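Local coordinates for protein CT021 (Chlamydia trachomatis serovar L2, PDB 6UXD) that is of unknown function but belongs to a family grouped with the lipoprotein carriers LolA and LolB, so it may bind a lipid-like ligand, at residues I13-P18 against R180-L185; R116-P121 against W155-P160; N144-T149 against I197-E202; E168-I173 against S188-T193. All blocks are in the same frame, centred on the assembly; numbering follows the deposited sequence.

Contact 1 (I13-P18 against R180-L185); sequences ILTARP and RLAFPL
R17 and R180 stack their guanidinium groups, and two alanines meet deeper in. The R17 chain leaves with CG anti to its carbonyl carbon (chi1 -56°) and runs extended over R180. R17 CB starts 4.1 Å from R180 NH1, and R17 CG comes to 3.8 Å from the same nitrogen. R17 CD then lies over the centre of the R180 guanidinium, 3.5 Å from R180 CZ. Farther out, R17 CZ is 3.5 Å from R180 NE. At the tip, R17 NH1 is 3.0 Å from R180 NE. Both nitrogens are donors, so this is a stacking contact and not a hydrogen bond. The two planes are 28° apart, and the side chains cross at about a right angle. D20 links the pair: its carboxylate makes a salt bridge with R180 NH1 and accepts from the R17 backbone N. That negative charge probably eases the like charges' closeness. A type I turn from I13 to A16 presents A16 CB to A182 CB at 3.8 Å. T15 OG1, bonded to K12 O, rests beside A182 CB. I13 CD1 lies near A182 O, a buried oxygen with no partner in the model, and also meets F183 and P184. The contact joins the loop after helix 9-13 to the loop between strands 170-176 and 186-189. I13, A16 and F183 all pack on I35 of strand 29-38.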
loop_
_atom_site.group_PDB
_atom_site.type_symbol
_atom_site.label_atom_id
_atom_site.label_comp_id
_atom_site.label_asym_id
_atom_site.label_seq_id
_atom_site.Cartn_x
_atom_site.Cartn_y
_atom_site.Cartn_z
ATOM N N ILE A 13 -5.919 5.719 4.953
ATOM C CA ILE A 13 -6.269 4.375 4.509
ATOM C C ILE A 13 -7.519 3.853 5.202
ATOM O O ILE A 13 -8.224 2.998 4.647
ATOM C CB ILE A 13 -5.086 3.412 4.733
ATOM C CG1 ILE A 13 -3.798 3.986 4.103
ATOM C CG2 ILE A 13 -5.429 2.035 4.206
ATOM C CD1 ILE A 13 -3.849 4.195 2.579
ATOM N N LEU A 14 -7.814 4.319 6.428
ATOM C CA LEU A 14 -9.032 3.862 7.075
ATOM C C LEU A 14 -10.290 4.426 6.428
ATOM O O LEU A 14 -11.380 3.990 6.799
ATOM C CB LEU A 14 -9.057 4.223 8.572
ATOM C CG LEU A 14 -8.077 3.466 9.472
ATOM C CD1 LEU A 14 -8.265 3.902 10.922
ATOM C CD2 LEU A 14 -8.249 1.987 9.352
ATOM N N THR A 15 -10.176 5.404 5.514
ATOM C CA THR A 15 -11.328 5.827 4.728
ATOM C C THR A 15 -11.654 4.849 3.594
ATOM O O THR A 15 -12.749 4.920 3.032
ATOM C CB THR A 15 -11.103 7.236 4.146
ATOM O OG1 THR A 15 -10.165 7.185 3.056
ATOM C CG2 THR A 15 -10.556 8.197 5.213
ATOM N N ALA A 16 -10.756 3.923 3.259
ATOM C CA ALA A 16 -11.062 2.958 2.209
ATOM C C ALA A 16 -12.205 2.051 2.649
ATOM O O ALA A 16 -12.562 1.991 3.822
ATOM C CB ALA A 16 -9.840 2.112 1.863
ATOM N N ARG A 17 -12.785 1.337 1.684
ATOM C CA ARG A 17 -13.871 0.400 1.949
ATOM C C ARG A 17 -13.461 -1.026 1.621
ATOM O O ARG A 17 -12.589 -1.241 0.770
ATOM C CB ARG A 17 -15.114 0.753 1.128
ATOM C CG ARG A 17 -15.575 2.169 1.365
ATOM C CD ARG A 17 -16.744 2.530 0.485
ATOM N NE ARG A 17 -17.066 3.948 0.630
ATOM C CZ ARG A 17 -17.829 4.638 -0.211
ATOM N NH1 ARG A 17 -18.359 4.045 -1.282
ATOM N NH2 ARG A 17 -18.054 5.925 0.019
ATOM N N PRO A 18 -14.078 -2.027 2.266
ATOM C CA PRO A 18 -13.812 -3.419 1.888
ATOM C C PRO A 18 -13.948 -3.639 0.393
ATOM O O PRO A 18 -14.868 -3.133 -0.247
ATOM C CB PRO A 18 -14.876 -4.205 2.661
ATOM C CG PRO A 18 -15.093 -3.384 3.894
ATOM C CD PRO A 18 -14.974 -1.939 3.434
ATOM N N ARG A 180 -12.807 8.742 -2.792
ATOM C CA ARG A 180 -13.169 7.348 -2.910
ATOM C C ARG A 180 -11.966 6.489 -3.272
ATOM O O ARG A 180 -11.992 5.275 -3.054
ATOM C CB ARG A 180 -14.289 7.236 -3.940
ATOM C CG ARG A 180 -14.820 5.868 -4.130
ATOM C CD ARG A 180 -15.709 5.445 -2.982
ATOM N NE ARG A 180 -15.998 4.022 -3.133
ATOM C CZ ARG A 180 -15.228 3.050 -2.660
ATOM N NH1 ARG A 180 -14.117 3.341 -1.954
ATOM N NH2 ARG A 180 -15.581 1.790 -2.882
ATOM N N LEU A 181 -10.895 7.091 -3.784
ATOM C CA LEU A 181 -9.673 6.365 -4.118
ATOM C C LEU A 181 -8.659 6.671 -3.018
ATOM O O LEU A 181 -7.953 7.683 -3.078
ATOM C CB LEU A 181 -9.142 6.772 -5.483
ATOM C CG LEU A 181 -9.958 6.330 -6.698
ATOM C CD1 LEU A 181 -9.341 6.932 -7.981
ATOM C CD2 LEU A 181 -10.026 4.807 -6.790
ATOM N N ALA A 182 -8.563 5.771 -2.034
ATOM C CA ALA A 182 -7.874 6.088 -0.788
ATOM C C ALA A 182 -6.395 5.728 -0.803
ATOM O O ALA A 182 -5.635 6.283 -0.002
ATOM C CB ALA A 182 -8.562 5.373 0.380
ATOM N N PHE A 183 -5.965 4.838 -1.700
ATOM C CA PHE A 183 -4.553 4.495 -1.785
ATOM C C PHE A 183 -3.756 5.545 -2.555
ATOM O O PHE A 183 -4.291 6.246 -3.419
ATOM C CB PHE A 183 -4.364 3.153 -2.463
ATOM C CG PHE A 183 -4.792 1.987 -1.638
ATOM C CD1 PHE A 183 -3.944 1.458 -0.688
ATOM C CD2 PHE A 183 -6.022 1.398 -1.839
ATOM C CE1 PHE A 183 -4.314 0.359 0.055
ATOM C CE2 PHE A 183 -6.408 0.307 -1.108
ATOM C CZ PHE A 183 -5.547 -0.221 -0.143
ATOM N N PRO A 184 -2.467 5.656 -2.273
ATOM C CA PRO A 184 -1.653 6.651 -2.969
ATOM C C PRO A 184 -1.509 6.325 -4.450
ATOM O O PRO A 184 -1.572 5.167 -4.868
ATOM C CB PRO A 184 -0.305 6.579 -2.243
ATOM C CG PRO A 184 -0.282 5.231 -1.617
ATOM C CD PRO A 184 -1.691 4.888 -1.284
ATOM N N LEU A 185 -1.349 7.383 -5.246
ATOM C CA LEU A 185 -1.044 7.244 -6.673
ATOM C C LEU A 185 0.443 7.113 -6.946
ATOM O O LEU A 185 0.839 6.526 -7.962
ATOM C CB LEU A 185 -1.552 8.462 -7.443
ATOM C CG LEU A 185 -3.047 8.740 -7.384
ATOM C CD1 LEU A 185 -3.342 10.125 -7.940
ATOM C CD2 LEU A 185 -3.784 7.655 -8.151
#

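Contact 2 (R116-P121 against W155-P160)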
loop_
_atom_site.group_PDB
_atom_site.type_symbol
_atom_site.label_atom_id
_atom_site.label_comp_id
_atom_site.label_asym_id
_atom_site.label_seq_id
_atom_site.Cartn_x
_atom_site.Cartn_y
_atom_site.Cartn_z
ATOM N N ARG A 116 2.202 5.700 10.774
ATOM C CA ARG A 116 2.275 6.927 11.556
ATOM C C ARG A 116 2.725 8.134 10.740
ATOM O O ARG A 116 2.608 9.262 11.223
ATOM C CB ARG A 116 3.222 6.730 12.748
ATOM C CG ARG A 116 3.138 7.842 13.793
ATOM N N LEU A 117 3.229 7.937 9.527
ATOM C CA LEU A 117 3.740 9.059 8.751
ATOM C C LEU A 117 2.703 10.180 8.696
ATOM O O LEU A 117 1.540 9.924 8.365
ATOM C CB LEU A 117 4.097 8.591 7.335
ATOM C CG LEU A 117 5.285 7.635 7.233
ATOM C CD1 LEU A 117 5.377 6.978 5.838
ATOM C CD2 LEU A 117 6.574 8.387 7.576
ATOM N N PRO A 118 3.077 11.422 8.993
ATOM C CA PRO A 118 2.134 12.537 8.864
ATOM C C PRO A 118 1.942 12.963 7.409
ATOM O O PRO A 118 2.761 12.690 6.530
ATOM C CB PRO A 118 2.818 13.650 9.654
ATOM C CG PRO A 118 4.281 13.433 9.281
ATOM C CD PRO A 118 4.451 11.910 9.239
ATOM N N LEU A 119 0.836 13.658 7.170
ATOM C CA LEU A 119 0.522 14.179 5.855
ATOM C C LEU A 119 0.034 15.596 6.035
ATOM O O LEU A 119 -0.877 15.833 6.830
ATOM C CB LEU A 119 -0.559 13.359 5.147
ATOM C CG LEU A 119 -0.295 11.881 4.905
ATOM C CD1 LEU A 119 -1.590 11.165 4.429
ATOM C CD2 LEU A 119 0.834 11.699 3.915
ATOM N N SER A 120 0.652 16.531 5.319
ATOM C CA SER A 120 0.158 17.889 5.185
ATOM C C SER A 120 0.202 18.287 3.717
ATOM O O SER A 120 1.062 17.809 2.974
ATOM C CB SER A 120 1.015 18.862 6.001
ATOM O OG SER A 120 1.516 18.186 7.144
ATOM N N PRO A 121 -0.717 19.136 3.278
ATOM C CA PRO A 121 -0.764 19.508 1.855
ATOM C C PRO A 121 0.487 20.244 1.421
ATOM O O PRO A 121 1.048 21.054 2.165
ATOM C CB PRO A 121 -1.990 20.421 1.764
ATOM C CG PRO A 121 -2.832 20.055 2.975
ATOM C CD PRO A 121 -1.842 19.710 4.036
ATOM N N TRP A 155 1.102 15.668 -0.863
ATOM C CA TRP A 155 1.115 15.688 0.587
ATOM C C TRP A 155 2.546 15.433 1.031
ATOM O O TRP A 155 3.169 14.463 0.590
ATOM C CB TRP A 155 0.158 14.629 1.147
ATOM C CG TRP A 155 -1.262 14.871 0.727
ATOM C CD1 TRP A 155 -1.811 14.582 -0.488
ATOM C CD2 TRP A 155 -2.291 15.498 1.492
ATOM N NE1 TRP A 155 -3.121 14.979 -0.516
ATOM C CE2 TRP A 155 -3.445 15.528 0.693
ATOM C CE3 TRP A 155 -2.350 16.038 2.783
ATOM C CZ2 TRP A 155 -4.638 16.081 1.131
ATOM C CZ3 TRP A 155 -3.546 16.563 3.227
ATOM C CH2 TRP A 155 -4.671 16.587 2.406
ATOM N N ILE A 156 3.072 16.298 1.889
ATOM C CA ILE A 156 4.443 16.143 2.354
ATOM C C ILE A 156 4.449 15.349 3.652
ATOM O O ILE A 156 3.567 15.501 4.506
ATOM C CB ILE A 156 5.133 17.513 2.506
ATOM C CG1 ILE A 156 6.602 17.336 2.889
ATOM C CG2 ILE A 156 4.410 18.392 3.512
ATOM C CD1 ILE A 156 7.483 16.836 1.751
ATOM N N SER A 157 5.442 14.474 3.778
ATOM C CA SER A 157 5.696 13.717 4.984
ATOM C C SER A 157 7.201 13.671 5.241
ATOM O O SER A 157 8.025 14.179 4.458
ATOM C CB SER A 157 5.097 12.307 4.862
ATOM O OG SER A 157 4.971 11.682 6.128
ATOM N N VAL A 158 7.568 13.052 6.352
ATOM C CA VAL A 158 8.971 12.852 6.684
ATOM C C VAL A 158 9.091 11.560 7.465
ATOM O O VAL A 158 8.255 11.253 8.321
ATOM C CB VAL A 158 9.555 14.047 7.468
ATOM C CG1 VAL A 158 8.806 14.249 8.750
ATOM C CG2 VAL A 158 11.045 13.818 7.724
ATOM N N TRP A 159 10.114 10.792 7.135
ATOM C CA TRP A 159 10.380 9.547 7.833
ATOM C C TRP A 159 10.919 9.846 9.232
ATOM O O TRP A 159 11.633 10.832 9.426
ATOM C CB TRP A 159 11.399 8.732 7.050
ATOM C CG TRP A 159 11.493 7.311 7.440
ATOM C CD1 TRP A 159 12.407 6.746 8.277
ATOM C CD2 TRP A 159 10.628 6.255 7.012
ATOM N NE1 TRP A 159 12.169 5.396 8.391
ATOM C CE2 TRP A 159 11.083 5.070 7.621
ATOM C CE3 TRP A 159 9.517 6.197 6.169
ATOM C CZ2 TRP A 159 10.464 3.842 7.415
ATOM C CZ3 TRP A 159 8.907 4.979 5.962
ATOM C CH2 TRP A 159 9.381 3.817 6.581
ATOM N N PRO A 160 10.598 9.013 10.223
ATOM C CA PRO A 160 11.111 9.263 11.576
ATOM C C PRO A 160 12.629 9.175 11.633
ATOM O O PRO A 160 13.282 8.588 10.766
ATOM C CB PRO A 160 10.460 8.153 12.415
ATOM C CG PRO A 160 10.168 7.077 11.433
ATOM C CD PRO A 160 9.742 7.816 10.193
HETATM O O HOH W 1 3.571 16.361 7.125
#
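W155 lays one face of its indole against the P121 ring. P121 CG is 3.6 Å from W155 CZ3, and the two side chains meet at a slant. With CG anti to the carbonyl carbon (chi1 -61°), the indole of W155 swings across the partner strand at L119 to P121. L119 crosses it at about a right angle, its CB 4.0 Å from W155 CE3. F175 adds an edge-to-face ring contact to the same indole. The backbones run antiparallel. S120 and I156 form a hydrogen-bonded pair, gripped from both sides. I156 N donates to S120 O at 2.7 Å, and S120 N donates to I156 O at 3.2 Å. One water reinforces the pair: it donates to I156 O and also bonds S120 OG. The next pair, P121 with W155, is non-hydrogen-bonded. At the other end L117 CD2 packs 3.9 Å from W159 CE3 and 4.1 Å from P160 CD. W159 NE1 is held by D162. S157 OG points to P118 O, but the modelled distance is doubtful there. L117 is also where the chain leaves helix 108-116 and turns into the strand. This is an antiparallel pairing of strands distant in sequence: 152-158 lies between 118-122 and 170-176, and L119 packs on I173 and F175 of the latter.

Contact 3 (N144-T149 against I197-E202); sequences NGELIT and IIKTIE
N144 and E202 face each other as an antiparallel non-hydrogen-bonded pair, where short strand 142-144 ends against strand 196-204. Both side chains leave on the same face of the pairing and cross at a slant. The amide and carboxylate planes are 53° apart. N144 CG is anti to the backbone N (chi1 173°), which brings ND2 to E202. N144 ND2 donates to E202 OE1 at 2.8 Å in a nearly straight bond. The acceptor lies in the amide plane, and OE1 uses its anti lone pair. One residue on, G145 N donates to I201 O at 2.9 Å. The chain then peels away from the strand through G145, whose backbone conformation suits glycine, and E146, the centre of an inverse gamma turn. E146 bends at chi2, which turns its carboxylate back toward the strand, where the extended K199 meets it at a slant in a salt bridge. K199 NZ donates to E146 OE1 at 2.8 Å through the syn lone pair. L147 points back at the strand. Its CD1 lies 3.4 Å from T200 O and 3.9 Å from T200 CG2. L147 begins a 3-10 segment, and T149 closes this turn by donating OG1 and N to E146 O. T200 OG1 instead bonds P184 O. E202 has further partners: OE1 also accepts from W66 N, and OE2 from Y21 OH and K67 N.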
loop_
_atom_site.group_PDB
_atom_site.type_symbol
_atom_site.label_atom_id
_atom_site.label_comp_id
_atom_site.label_asym_id
_atom_site.label_seq_id
_atom_site.Cartn_x
_atom_site.Cartn_y
_atom_site.Cartn_z
ATOM N N ASN A 144 -5.882 0.808 -14.372
ATOM C CA ASN A 144 -4.545 0.259 -14.530
ATOM C C ASN A 144 -3.764 1.106 -15.522
ATOM O O ASN A 144 -4.246 1.378 -16.622
ATOM C CB ASN A 144 -4.635 -1.212 -14.982
ATOM C CG ASN A 144 -3.282 -1.810 -15.323
ATOM O OD1 ASN A 144 -2.560 -1.281 -16.152
ATOM N ND2 ASN A 144 -2.934 -2.929 -14.675
ATOM N N GLY A 145 -2.560 1.527 -15.132
ATOM C CA GLY A 145 -1.719 2.276 -16.044
ATOM C C GLY A 145 -0.917 3.381 -15.391
ATOM O O GLY A 145 -0.371 3.198 -14.297
ATOM N N GLU A 146 -0.863 4.545 -16.041
ATOM C CA GLU A 146 -0.093 5.681 -15.534
ATOM C C GLU A 146 -1.001 6.514 -14.635
ATOM O O GLU A 146 -1.494 7.592 -14.995
ATOM C CB GLU A 146 0.478 6.507 -16.678
ATOM C CG GLU A 146 1.191 5.701 -17.702
ATOM C CD GLU A 146 2.132 4.667 -17.114
ATOM O OE1 GLU A 146 2.953 5.054 -16.225
ATOM O OE2 GLU A 146 2.031 3.474 -17.568
ATOM N N LEU A 147 -1.225 5.989 -13.426
ATOM C CA LEU A 147 -2.214 6.584 -12.551
ATOM C C LEU A 147 -1.835 7.981 -12.050
ATOM O O LEU A 147 -2.731 8.719 -11.633
ATOM C CB LEU A 147 -2.482 5.659 -11.368
ATOM C CG LEU A 147 -2.911 4.224 -11.673
ATOM C CD1 LEU A 147 -3.341 3.471 -10.371
ATOM C CD2 LEU A 147 -4.021 4.180 -12.710
ATOM N N ILE A 148 -0.558 8.385 -12.112
ATOM C CA ILE A 148 -0.210 9.749 -11.701
ATOM C C ILE A 148 -0.755 10.805 -12.654
ATOM O O ILE A 148 -0.730 12.003 -12.320
ATOM C CB ILE A 148 1.317 9.880 -11.524
ATOM C CG1 ILE A 148 1.668 11.048 -10.565
ATOM C CG2 ILE A 148 2.042 10.081 -12.862
ATOM C CD1 ILE A 148 0.762 11.127 -9.314
ATOM N N THR A 149 -1.303 10.398 -13.818
ATOM C CA THR A 149 -2.015 11.351 -14.675
ATOM C C THR A 149 -3.431 11.628 -14.175
ATOM O O THR A 149 -4.097 12.534 -14.687
ATOM C CB THR A 149 -2.076 10.855 -16.148
ATOM O OG1 THR A 149 -2.713 9.572 -16.221
ATOM C CG2 THR A 149 -0.696 10.751 -16.736
ATOM N N ILE A 197 11.015 5.949 -6.046
ATOM C CA ILE A 197 9.628 6.065 -6.463
ATOM C C ILE A 197 8.959 4.726 -6.214
ATOM O O ILE A 197 9.454 3.686 -6.668
ATOM C CB ILE A 197 9.489 6.438 -7.955
ATOM C CG1 ILE A 197 10.160 7.779 -8.264
ATOM C CG2 ILE A 197 8.004 6.426 -8.342
ATOM C CD1 ILE A 197 9.532 8.957 -7.608
ATOM N N ILE A 198 7.854 4.753 -5.483
ATOM C CA ILE A 198 6.921 3.640 -5.414
ATOM C C ILE A 198 5.708 4.070 -6.219
ATOM O O ILE A 198 5.050 5.068 -5.888
ATOM C CB ILE A 198 6.537 3.273 -3.978
ATOM C CG1 ILE A 198 7.782 2.887 -3.171
ATOM C CG2 ILE A 198 5.553 2.109 -3.975
ATOM C CD1 ILE A 198 8.137 3.889 -2.119
ATOM N N LYS A 199 5.448 3.335 -7.289
ATOM C CA LYS A 199 4.432 3.666 -8.276
ATOM C C LYS A 199 3.215 2.777 -8.063
ATOM O O LYS A 199 3.347 1.572 -7.838
ATOM C CB LYS A 199 5.024 3.490 -9.682
ATOM C CG LYS A 199 4.078 3.704 -10.856
ATOM C CD LYS A 199 4.838 3.665 -12.198
ATOM C CE LYS A 199 3.880 3.516 -13.403
ATOM N NZ LYS A 199 4.605 3.395 -14.717
ATOM N N THR A 200 2.028 3.371 -8.115
ATOM C CA THR A 200 0.793 2.596 -8.064
ATOM C C THR A 200 0.348 2.312 -9.492
ATOM O O THR A 200 0.035 3.241 -10.248
ATOM C CB THR A 200 -0.302 3.331 -7.304
ATOM O OG1 THR A 200 0.204 3.732 -6.025
ATOM C CG2 THR A 200 -1.498 2.417 -7.104
ATOM N N ILE A 201 0.345 1.039 -9.868
ATOM C CA ILE A 201 0.082 0.679 -11.257
ATOM C C ILE A 201 -1.352 0.236 -11.476
ATOM O O ILE A 201 -1.819 0.253 -12.625
ATOM C CB ILE A 201 1.070 -0.398 -11.743
ATOM C CG1 ILE A 201 0.910 -1.712 -10.959
ATOM C CG2 ILE A 201 2.477 0.121 -11.601
ATOM C CD1 ILE A 201 1.908 -2.812 -11.377
ATOM N N GLU A 202 -2.078 -0.124 -10.416
ATOM C CA GLU A 202 -3.487 -0.459 -10.539
ATOM C C GLU A 202 -4.160 -0.190 -9.208
ATOM O O GLU A 202 -3.551 -0.401 -8.159
ATOM C CB GLU A 202 -3.683 -1.919 -10.951
ATOM C CG GLU A 202 -5.126 -2.264 -11.329
ATOM C CD GLU A 202 -5.302 -3.708 -11.798
ATOM O OE1 GLU A 202 -4.610 -4.104 -12.752
ATOM O OE2 GLU A 202 -6.127 -4.451 -11.198
#

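Contact 4 (E168-I173 against S188-T193); sequences EKNILI and SIDTPT. Unlike the reference sequence in segment 188-193: D190 (reference Glu).
The touching parts of K169-L172 and S188-P192 run nearly opposite, 161° apart end to end, as two arms of an antiparallel ladder. L172 and S188 are a hydrogen-bonded pair. L172 N donates to S188 O at 2.9 Å, and S188 N returns the bond to L172 O, also at 2.9 Å. Both are close to straight. I171 and I189 form the non-hydrogen-bonded pair that follows. Beyond it D190 N donates to N170 O at 3.1 Å. Past D190 the pairing stops. I171 and I189 lie side by side and point the same way from the ladder, with I171 CG1 3.6 Å from I189 CD1. I189 holds CG1 anti to its backbone N (chi1 178°), which sends CG1 toward I171, and CD1 follows. K169 takes the other end. Its chain bends at chi2 and crosses D190 at about a right angle. K169 CB packs 3.2 Å from D190 O, a buried oxygen with no partner in the model. K169 CE goes on to P192 CD at 4.1 Å. The lysine and D190 charges stay apart, with K169 NZ 5.4 Å from D190 OD2. N170 lies alongside D190, their flat groups turned steeply to each other. T191 OG1 bonds G194 O in the loop beyond. Together strands 170-176 and 186-189 make a beta hairpin with a long connection, flanked by strands 152-158 and 196-204.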
loop_
_atom_site.group_PDB
_atom_site.type_symbol
_atom_site.label_atom_id
_atom_site.label_comp_id
_atom_site.label_asym_id
_atom_site.label_seq_id
_atom_site.Cartn_x
_atom_site.Cartn_y
_atom_site.Cartn_z
ATOM N N GLU A 168 14.783 10.558 8.781
ATOM C CA GLU A 168 14.503 11.981 8.644
ATOM C C GLU A 168 14.414 12.439 7.191
ATOM O O GLU A 168 14.432 13.644 6.932
ATOM C CB GLU A 168 15.554 12.815 9.383
ATOM C CG GLU A 168 15.745 12.389 10.832
ATOM C CD GLU A 168 16.595 13.354 11.616
ATOM O OE1 GLU A 168 16.016 14.263 12.246
ATOM O OE2 GLU A 168 17.836 13.208 11.583
ATOM N N LYS A 169 14.277 11.515 6.242
ATOM C CA LYS A 169 14.190 11.871 4.830
ATOM C C LYS A 169 12.788 12.345 4.438
ATOM O O LYS A 169 11.771 11.866 4.954
ATOM C CB LYS A 169 14.601 10.675 3.973
ATOM C CG LYS A 169 16.098 10.382 4.020
ATOM C CD LYS A 169 16.896 11.639 3.676
ATOM C CE LYS A 169 18.293 11.335 3.183
ATOM N NZ LYS A 169 18.911 12.563 2.611
ATOM N N ASN A 170 12.744 13.296 3.499
ATOM C CA ASN A 170 11.486 13.890 3.072
ATOM C C ASN A 170 10.734 12.957 2.118
ATOM O O ASN A 170 11.334 12.228 1.317
ATOM C CB ASN A 170 11.735 15.250 2.408
ATOM C CG ASN A 170 12.280 16.281 3.372
ATOM O OD1 ASN A 170 13.313 16.899 3.118
ATOM N ND2 ASN A 170 11.583 16.481 4.479
ATOM N N ILE A 171 9.412 12.973 2.231
ATOM C CA ILE A 171 8.522 12.113 1.458
ATOM C C ILE A 171 7.458 12.985 0.809
ATOM O O ILE A 171 6.968 13.949 1.411
ATOM C CB ILE A 171 7.854 11.037 2.333
ATOM C CG1 ILE A 171 8.910 10.234 3.090
ATOM C CG2 ILE A 171 7.026 10.084 1.479
ATOM C CD1 ILE A 171 8.331 9.262 4.080
ATOM N N LEU A 172 7.111 12.662 -0.429
ATOM C CA LEU A 172 6.031 13.354 -1.112
ATOM C C LEU A 172 5.081 12.291 -1.648
ATOM O O LEU A 172 5.501 11.380 -2.377
ATOM C CB LEU A 172 6.583 14.269 -2.208
ATOM C CG LEU A 172 5.710 15.448 -2.643
ATOM C CD1 LEU A 172 5.081 16.233 -1.503
ATOM C CD2 LEU A 172 6.552 16.371 -3.516
ATOM N N ILE A 173 3.813 12.383 -1.250
ATOM C CA ILE A 173 2.813 11.360 -1.546
ATOM C C ILE A 173 1.663 12.034 -2.279
ATOM O O ILE A 173 1.182 13.089 -1.849
ATOM C CB ILE A 173 2.296 10.661 -0.270
ATOM C CG1 ILE A 173 3.469 10.298 0.636
ATOM C CG2 ILE A 173 1.511 9.404 -0.632
ATOM C CD1 ILE A 173 3.142 9.330 1.763
ATOM N N SER A 188 7.297 9.389 -3.527
ATOM C CA SER A 188 8.681 9.726 -3.809
ATOM C C SER A 188 9.379 10.011 -2.489
ATOM O O SER A 188 8.884 10.810 -1.690
ATOM C CB SER A 188 8.752 10.937 -4.749
ATOM O OG SER A 188 10.080 11.403 -4.912
ATOM N N ILE A 189 10.511 9.352 -2.250
ATOM C CA ILE A 189 11.240 9.526 -0.996
ATOM C C ILE A 189 12.715 9.787 -1.277
ATOM O O ILE A 189 13.353 9.036 -2.026
ATOM C CB ILE A 189 11.077 8.314 -0.053
ATOM C CG1 ILE A 189 11.907 8.526 1.217
ATOM C CG2 ILE A 189 11.480 7.038 -0.723
ATOM C CD1 ILE A 189 11.390 7.768 2.434
ATOM N N ASP A 190 13.238 10.870 -0.691
ATOM C CA ASP A 190 14.678 11.106 -0.642
ATOM C C ASP A 190 15.385 9.946 0.050
ATOM O O ASP A 190 14.928 9.446 1.083
ATOM C CB ASP A 190 15.002 12.384 0.139
ATOM C CG ASP A 190 14.512 13.650 -0.539
ATOM O OD1 ASP A 190 13.944 13.557 -1.648
ATOM O OD2 ASP A 190 14.710 14.750 0.051
ATOM N N THR A 191 16.516 9.529 -0.508
ATOM C CA THR A 191 17.428 8.652 0.216
ATOM C C THR A 191 18.867 9.053 -0.097
ATOM O O THR A 191 19.101 9.947 -0.923
ATOM C CB THR A 191 17.212 7.176 -0.128
ATOM O OG1 THR A 191 17.883 6.860 -1.355
ATOM C CG2 THR A 191 15.718 6.851 -0.242
ATOM N N PRO A 192 19.854 8.441 0.562
ATOM C CA PRO A 192 21.253 8.730 0.204
ATOM C C PRO A 192 21.644 8.228 -1.178
ATOM O O PRO A 192 22.451 8.882 -1.850
ATOM C CB PRO A 192 22.048 8.026 1.315
ATOM C CG PRO A 192 21.083 7.922 2.467
ATOM C CD PRO A 192 19.746 7.697 1.831
ATOM N N THR A 193 21.091 7.098 -1.633
ATOM C CA THR A 193 21.364 6.623 -2.986
ATOM C C THR A 193 20.707 7.485 -4.057
ATOM O O THR A 193 20.980 7.280 -5.246
ATOM C CB THR A 193 20.873 5.185 -3.178
ATOM O OG1 THR A 193 19.493 5.201 -3.582
ATOM C CG2 THR A 193 21.025 4.374 -1.888
#

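From the N terminus, contact 1 opens first at 13-18 and closes the longest loop at 180-185. Contact 2 opens and closes entirely within that loop. Contact 3 begins between the two segments of contact 2 and ends after contact 1 has closed, so it crosses both. Contact 4 falls wholly within the span of contact 3, comes after contact 2 in series, and crosses contact 1. Strands 152-158 and 170-176 pair where contacts 2 and 4 meet, and I197 packs on S188 between contacts 3 and 4. P184 and T200 join contacts 1 and 3. Contact 1 joins the N-terminal turn to the loop between the two strands that contact 4 pairs.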